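Local structure of enoyl CoA hydratase/isomerase (Crotonase) (Legionella pneumophila subsp. pneumophila, 3I47) at residues Tyr8-Lys13 and Thr47-Ile52; Ile103-Gly108 and Thr188-Thr193. The protein probably acts as an enoyl-CoA hydratase or isomerase of the crotonase family, adding water to or shifting the double bond of enoyl-CoA thioesters. One frame throughout, in Å; residues are numbered along the deposited sequence.

Contact 1: Tyr8-Lys13 and Thr47-Ile52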
loop_
_atom_site.group_PDB
_atom_site.type_symbol
_atom_site.label_atom_id
_atom_site.label_comp_id
_atom_site.label_asym_id
_atom_site.label_seq_id
_atom_site.Cartn_x
_atom_site.Cartn_y
_atom_site.Cartn_z
ATOM N N TYR A 8 -4.461 15.007 4.472
ATOM C CA TYR A 8 -3.876 14.841 3.142
ATOM C C TYR A 8 -2.988 16.023 2.821
ATOM O O TYR A 8 -3.436 17.174 2.870
ATOM C CB TYR A 8 -4.986 14.680 2.097
ATOM C CG TYR A 8 -4.505 14.526 0.677
ATOM C CD1 TYR A 8 -3.566 13.547 0.341
ATOM C CD2 TYR A 8 -4.998 15.354 -0.337
ATOM C CE1 TYR A 8 -3.114 13.407 -0.969
ATOM C CE2 TYR A 8 -4.562 15.218 -1.647
ATOM C CZ TYR A 8 -3.620 14.248 -1.954
ATOM O OH TYR A 8 -3.196 14.113 -3.254
ATOM N N GLU A 9 -1.722 15.748 2.509
ATOM C CA GLU A 9 -0.789 16.798 2.097
ATOM C C GLU A 9 0.228 16.257 1.102
ATOM O O GLU A 9 0.457 15.048 1.042
ATOM C CB GLU A 9 -0.089 17.447 3.300
ATOM C CG GLU A 9 1.012 16.629 3.968
ATOM C CD GLU A 9 1.811 17.443 4.984
ATOM O OE1 GLU A 9 2.248 18.568 4.651
ATOM O OE2 GLU A 9 2.012 16.955 6.117
ATOM N N ILE A 10 0.811 17.165 0.323
ATOM C CA ILE A 10 1.855 16.821 -0.641
ATOM C C ILE A 10 3.173 17.473 -0.224
ATOM O O ILE A 10 3.211 18.680 0.045
ATOM C CB ILE A 10 1.463 17.259 -2.073
ATOM C CG1 ILE A 10 0.161 16.578 -2.505
ATOM C CG2 ILE A 10 2.592 16.958 -3.075
ATOM C CD1 ILE A 10 -0.527 17.257 -3.672
ATOM N N GLN A 11 4.232 16.669 -0.138
ATOM C CA GLN A 11 5.600 17.146 0.113
ATOM C C GLN A 11 6.539 16.575 -0.947
ATOM O O GLN A 11 6.603 15.367 -1.092
ATOM C CB GLN A 11 6.118 16.641 1.463
ATOM C CG GLN A 11 5.447 17.175 2.717
ATOM C CD GLN A 11 6.042 16.567 3.990
ATOM O OE1 GLN A 11 7.186 16.100 4.001
ATOM N NE2 GLN A 11 5.259 16.570 5.068
ATOM N N ASP A 12 7.291 17.421 -1.655
ATOM C CA ASP A 12 8.341 16.933 -2.590
ATOM C C ASP A 12 7.886 15.720 -3.441
ATOM O O ASP A 12 8.554 14.664 -3.478
ATOM C CB ASP A 12 9.650 16.614 -1.827
ATOM C CG ASP A 12 10.792 16.121 -2.750
ATOM O OD1 ASP A 12 10.915 16.612 -3.898
ATOM O OD2 ASP A 12 11.580 15.242 -2.322
ATOM N N LYS A 13 6.740 15.889 -4.104
ATOM C CA LYS A 13 6.148 14.902 -5.017
ATOM C C LYS A 13 5.641 13.625 -4.344
ATOM O O LYS A 13 5.306 12.651 -5.027
ATOM C CB LYS A 13 7.093 14.584 -6.188
ATOM C CG LYS A 13 7.505 15.841 -6.956
ATOM C CD LYS A 13 8.222 15.511 -8.254
ATOM C CE LYS A 13 8.589 16.787 -9.018
ATOM N NZ LYS A 13 7.384 17.606 -9.392
ATOM N N THR A 47 -0.921 15.278 -11.049
ATOM C CA THR A 47 0.376 15.212 -11.719
ATOM C C THR A 47 1.534 15.703 -10.841
ATOM O O THR A 47 2.694 15.421 -11.146
ATOM C CB THR A 47 0.389 15.982 -13.073
ATOM O OG1 THR A 47 0.024 17.341 -12.847
ATOM C CG2 THR A 47 -0.574 15.354 -14.069
ATOM N N ASN A 48 1.224 16.421 -9.762
ATOM C CA ASN A 48 2.239 16.856 -8.794
ATOM C C ASN A 48 2.699 15.748 -7.832
ATOM O O ASN A 48 3.652 15.934 -7.071
ATOM C CB ASN A 48 1.740 18.065 -7.998
ATOM C CG ASN A 48 1.542 19.295 -8.870
ATOM O OD1 ASN A 48 2.358 19.589 -9.748
ATOM N ND2 ASN A 48 0.461 20.018 -8.631
ATOM N N VAL A 49 2.013 14.607 -7.868
ATOM C CA VAL A 49 2.318 13.473 -6.991
ATOM C C VAL A 49 2.937 12.341 -7.800
ATOM O O VAL A 49 2.381 11.931 -8.817
ATOM C CB VAL A 49 1.035 12.973 -6.264
ATOM C CG1 VAL A 49 1.310 11.688 -5.464
ATOM C CG2 VAL A 49 0.506 14.043 -5.334
ATOM N N ARG A 50 4.092 11.851 -7.351
ATOM C CA ARG A 50 4.727 10.682 -7.949
ATOM C C ARG A 50 4.603 9.450 -7.078
ATOM O O ARG A 50 4.554 8.337 -7.605
ATOM C CB ARG A 50 6.210 10.932 -8.244
ATOM C CG ARG A 50 6.459 11.878 -9.409
ATOM C CD ARG A 50 7.936 12.081 -9.651
ATOM N NE ARG A 50 8.158 13.060 -10.722
ATOM C CZ ARG A 50 9.338 13.599 -11.015
ATOM N NH1 ARG A 50 10.420 13.259 -10.325
ATOM N NH2 ARG A 50 9.426 14.501 -11.985
ATOM N N VAL A 51 4.588 9.632 -5.757
ATOM C CA VAL A 51 4.572 8.490 -4.820
ATOM C C VAL A 51 3.486 8.756 -3.790
ATOM O O VAL A 51 3.316 9.894 -3.364
ATOM C CB VAL A 51 5.948 8.317 -4.116
ATOM C CG1 VAL A 51 5.927 7.193 -3.046
ATOM C CG2 VAL A 51 7.068 8.050 -5.155
ATOM N N ILE A 52 2.755 7.710 -3.415
ATOM C CA ILE A 52 1.683 7.824 -2.421
ATOM C C ILE A 52 2.029 7.043 -1.164
ATOM O O ILE A 52 2.402 5.873 -1.248
ATOM C CB ILE A 52 0.367 7.310 -3.018
ATOM C CG1 ILE A 52 -0.020 8.176 -4.230
ATOM C CG2 ILE A 52 -0.767 7.346 -1.974
ATOM C CD1 ILE A 52 -1.156 7.595 -5.071
HETATM O O HOH W 1 5.537 15.336 -10.348
#
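Lys13 lays its CD methylene over one face of the Arg50 guanidinium, 3.4 Å above the plane of that group and displaced toward its rim. This contact of the crotonase fold joins the two-residue turn of the β-hairpin 6-11/14-19 to the entry of strand 51-56. The two side chains run side by side in the same direction. Arg50 is extended from CG to NE, and its guanidinium is anchored beyond this contact, NH1 on Ser201 O and NH2 on Trp259 O. The lysine instead bends at its last torsion (chi4 -61°), and Lys13 NZ stands 4.5 Å from Arg50 NH2, close enough that some mutual repulsion is likely. A water accepts from Lys13 NZ at 3.1 Å and donates to Thr47 O. The backbones are joined as well: Lys13 O accepts both Arg50 N at 2.7 Å and Val51 N at 3.2 Å, the former tilted 20° from the carbonyl plane and the latter lying in it. Apolar contact continues at Ile10, whose CG1 and CD1 each lie 3.8 Å from Val49 CG2. On the neighbouring residue, Asn48 O receives a CA-H...O contact from Lys13 CA at 3.4 Å.

Contact 2: Ile103-Gly108 and Thr188-Thr193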
loop_
_atom_site.group_PDB
_atom_site.type_symbol
_atom_site.label_atom_id
_atom_site.label_comp_id
_atom_site.label_asym_id
_atom_site.label_seq_id
_atom_site.Cartn_x
_atom_site.Cartn_y
_atom_site.Cartn_z
ATOM N N ILE A 103 3.038 3.140 -0.775
ATOM C CA ILE A 103 3.804 2.725 0.406
ATOM C C ILE A 103 2.896 2.818 1.616
ATOM O O ILE A 103 2.256 3.860 1.821
ATOM C CB ILE A 103 5.021 3.644 0.648
ATOM C CG1 ILE A 103 6.014 3.514 -0.507
ATOM C CG2 ILE A 103 5.706 3.314 1.985
ATOM C CD1 ILE A 103 7.068 4.605 -0.516
ATOM N N ALA A 104 2.843 1.745 2.402
ATOM C CA ALA A 104 2.166 1.777 3.721
ATOM C C ALA A 104 3.195 1.884 4.835
ATOM O O ALA A 104 4.189 1.154 4.822
ATOM C CB ALA A 104 1.321 0.521 3.920
ATOM N N MET A 105 2.962 2.784 5.792
ATOM C CA MET A 105 3.896 3.023 6.893
ATOM C C MET A 105 3.148 2.619 8.159
ATOM O O MET A 105 2.142 3.254 8.512
ATOM C CB MET A 105 4.298 4.512 6.936
ATOM C CG MET A 105 5.171 4.916 8.119
ATOM S SD MET A 105 5.547 6.711 8.232
ATOM C CE MET A 105 4.960 7.045 9.880
ATOM N N VAL A 106 3.614 1.553 8.810
ATOM C CA VAL A 106 2.836 0.920 9.881
ATOM C C VAL A 106 3.543 0.962 11.237
ATOM O O VAL A 106 4.629 0.378 11.400
ATOM C CB VAL A 106 2.548 -0.560 9.536
ATOM C CG1 VAL A 106 1.725 -1.223 10.639
ATOM C CG2 VAL A 106 1.843 -0.677 8.179
ATOM N N GLN A 107 2.901 1.626 12.200
ATOM C CA GLN A 107 3.326 1.631 13.598
ATOM C C GLN A 107 2.266 0.915 14.442
ATOM O O GLN A 107 1.080 0.890 14.089
ATOM C CB GLN A 107 3.516 3.072 14.098
ATOM C CG GLN A 107 2.267 3.753 14.749
ATOM C CD GLN A 107 1.158 4.185 13.770
ATOM O OE1 GLN A 107 1.165 3.852 12.570
ATOM N NE2 GLN A 107 0.182 4.943 14.294
ATOM N N GLY A 108 2.690 0.336 15.556
ATOM C CA GLY A 108 1.724 -0.297 16.467
ATOM C C GLY A 108 0.888 -1.382 15.802
ATOM O O GLY A 108 1.348 -2.079 14.890
ATOM N N THR A 188 12.087 6.696 14.462
ATOM C CA THR A 188 12.445 7.278 13.157
ATOM C C THR A 188 11.694 6.674 11.963
ATOM O O THR A 188 12.117 6.788 10.812
ATOM C CB THR A 188 13.961 7.282 12.929
ATOM O OG1 THR A 188 14.503 6.008 13.295
ATOM C CG2 THR A 188 14.615 8.380 13.752
ATOM N N LEU A 189 10.544 6.061 12.240
ATOM C CA LEU A 189 9.723 5.474 11.189
ATOM C C LEU A 189 9.324 6.510 10.138
ATOM O O LEU A 189 9.482 6.266 8.935
ATOM C CB LEU A 189 8.476 4.812 11.801
ATOM C CG LEU A 189 7.456 4.206 10.828
ATOM C CD1 LEU A 189 8.064 3.045 10.018
ATOM C CD2 LEU A 189 6.224 3.719 11.599
ATOM N N LEU A 190 8.814 7.657 10.594
ATOM C CA LEU A 190 8.409 8.720 9.679
ATOM C C LEU A 190 9.582 9.226 8.845
ATOM O O LEU A 190 9.499 9.298 7.615
ATOM C CB LEU A 190 7.767 9.884 10.459
ATOM C CG LEU A 190 7.316 11.077 9.608
ATOM C CD1 LEU A 190 6.271 10.667 8.582
ATOM C CD2 LEU A 190 6.765 12.201 10.506
ATOM N N GLU A 191 10.690 9.536 9.512
ATOM C CA GLU A 191 11.864 10.063 8.819
ATOM C C GLU A 191 12.365 9.077 7.763
ATOM O O GLU A 191 12.651 9.462 6.627
ATOM C CB GLU A 191 12.977 10.403 9.817
ATOM C CG GLU A 191 12.655 11.615 10.710
ATOM C CD GLU A 191 11.830 11.293 11.967
ATOM O OE1 GLU A 191 11.805 12.176 12.848
ATOM O OE2 GLU A 191 11.199 10.209 12.110
ATOM N N PHE A 192 12.453 7.797 8.128
ATOM C CA PHE A 192 12.856 6.764 7.167
ATOM C C PHE A 192 11.920 6.729 5.948
ATOM O O PHE A 192 12.356 6.700 4.794
ATOM C CB PHE A 192 12.877 5.376 7.838
ATOM C CG PHE A 192 13.260 4.263 6.907
ATOM C CD1 PHE A 192 12.304 3.626 6.102
ATOM C CD2 PHE A 192 14.591 3.857 6.808
ATOM C CE1 PHE A 192 12.673 2.597 5.208
ATOM C CE2 PHE A 192 14.969 2.828 5.941
ATOM C CZ PHE A 192 14.010 2.194 5.131
ATOM N N THR A 193 10.620 6.715 6.226
ATOM C CA THR A 193 9.613 6.594 5.189
ATOM C C THR A 193 9.629 7.786 4.237
ATOM O O THR A 193 9.575 7.605 3.020
ATOM C CB THR A 193 8.220 6.427 5.827
ATOM O OG1 THR A 193 8.215 5.206 6.564
ATOM C CG2 THR A 193 7.140 6.363 4.754
#
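Met105 packs against Leu189 and Thr193, two helix residues tied together at the flat carbonyl group of Leu189: Thr193 N comes to Leu189 O from one face of its plane and Thr193 OG1 from the other, the hydroxyl donating to Leu189 O at 2.9 Å from 35° out of the carbonyl plane. The setting is an α/β layer of the crotonase fold, in which the first turn of helix 189-201 packs on strand 102-106, the short segments running nearly antiparallel at 165° with 9.5 Å between their axes. Folding the hydroxyl back onto the helix gives a buried polar group a partner and helps fix the rotation of Thr193. Met105 is the main side chain the strand sends into that interface. Its CG is anti to the backbone N (chi1 175°) and the next torsion is also extended, which drives the chain straight at the helix. There Met105 and Leu189 meet tip to tip, CG to CG at 3.6 Å, while Thr193 crosses the thioether obliquely, its CB 3.6 Å from Met105 SD. The bend at the sulfur then turns Met105 CE alongside Leu190, 4.0 Å from Leu190 CB. Ile125 of strand 123-127 also packs against Leu189 and Thr193. Just past the C-terminal end of the strand, Gln107 gives its NE2 to Gly58 O, and Leu189 CD2 reaches 3.7 Å from Gln107 CB.

Overall arrangement
Contacts 1 and 2 sit on adjoining parallel strands, 51-56 and 102-106, of the same mixed sheet, with centres about 16 Å apart. They meet directly: Ile52 O lies 2.8 Å from Ile103 N in a probable hydrogen bond, and Val51 CG1 packs 3.8 Å from Ile103 CD1. Helix 189-201 serves both, its first turn covering Met105 in contact 2 and its last turns touching Val51 and holding the Arg50 guanidinium through Ser201 in contact 1. One layer of helix over sheet is thus built from distant parts of the chain. The strand of contact 2 leads toward a glycine-rich stretch that, in relatives, contributes to the oxyanion hole.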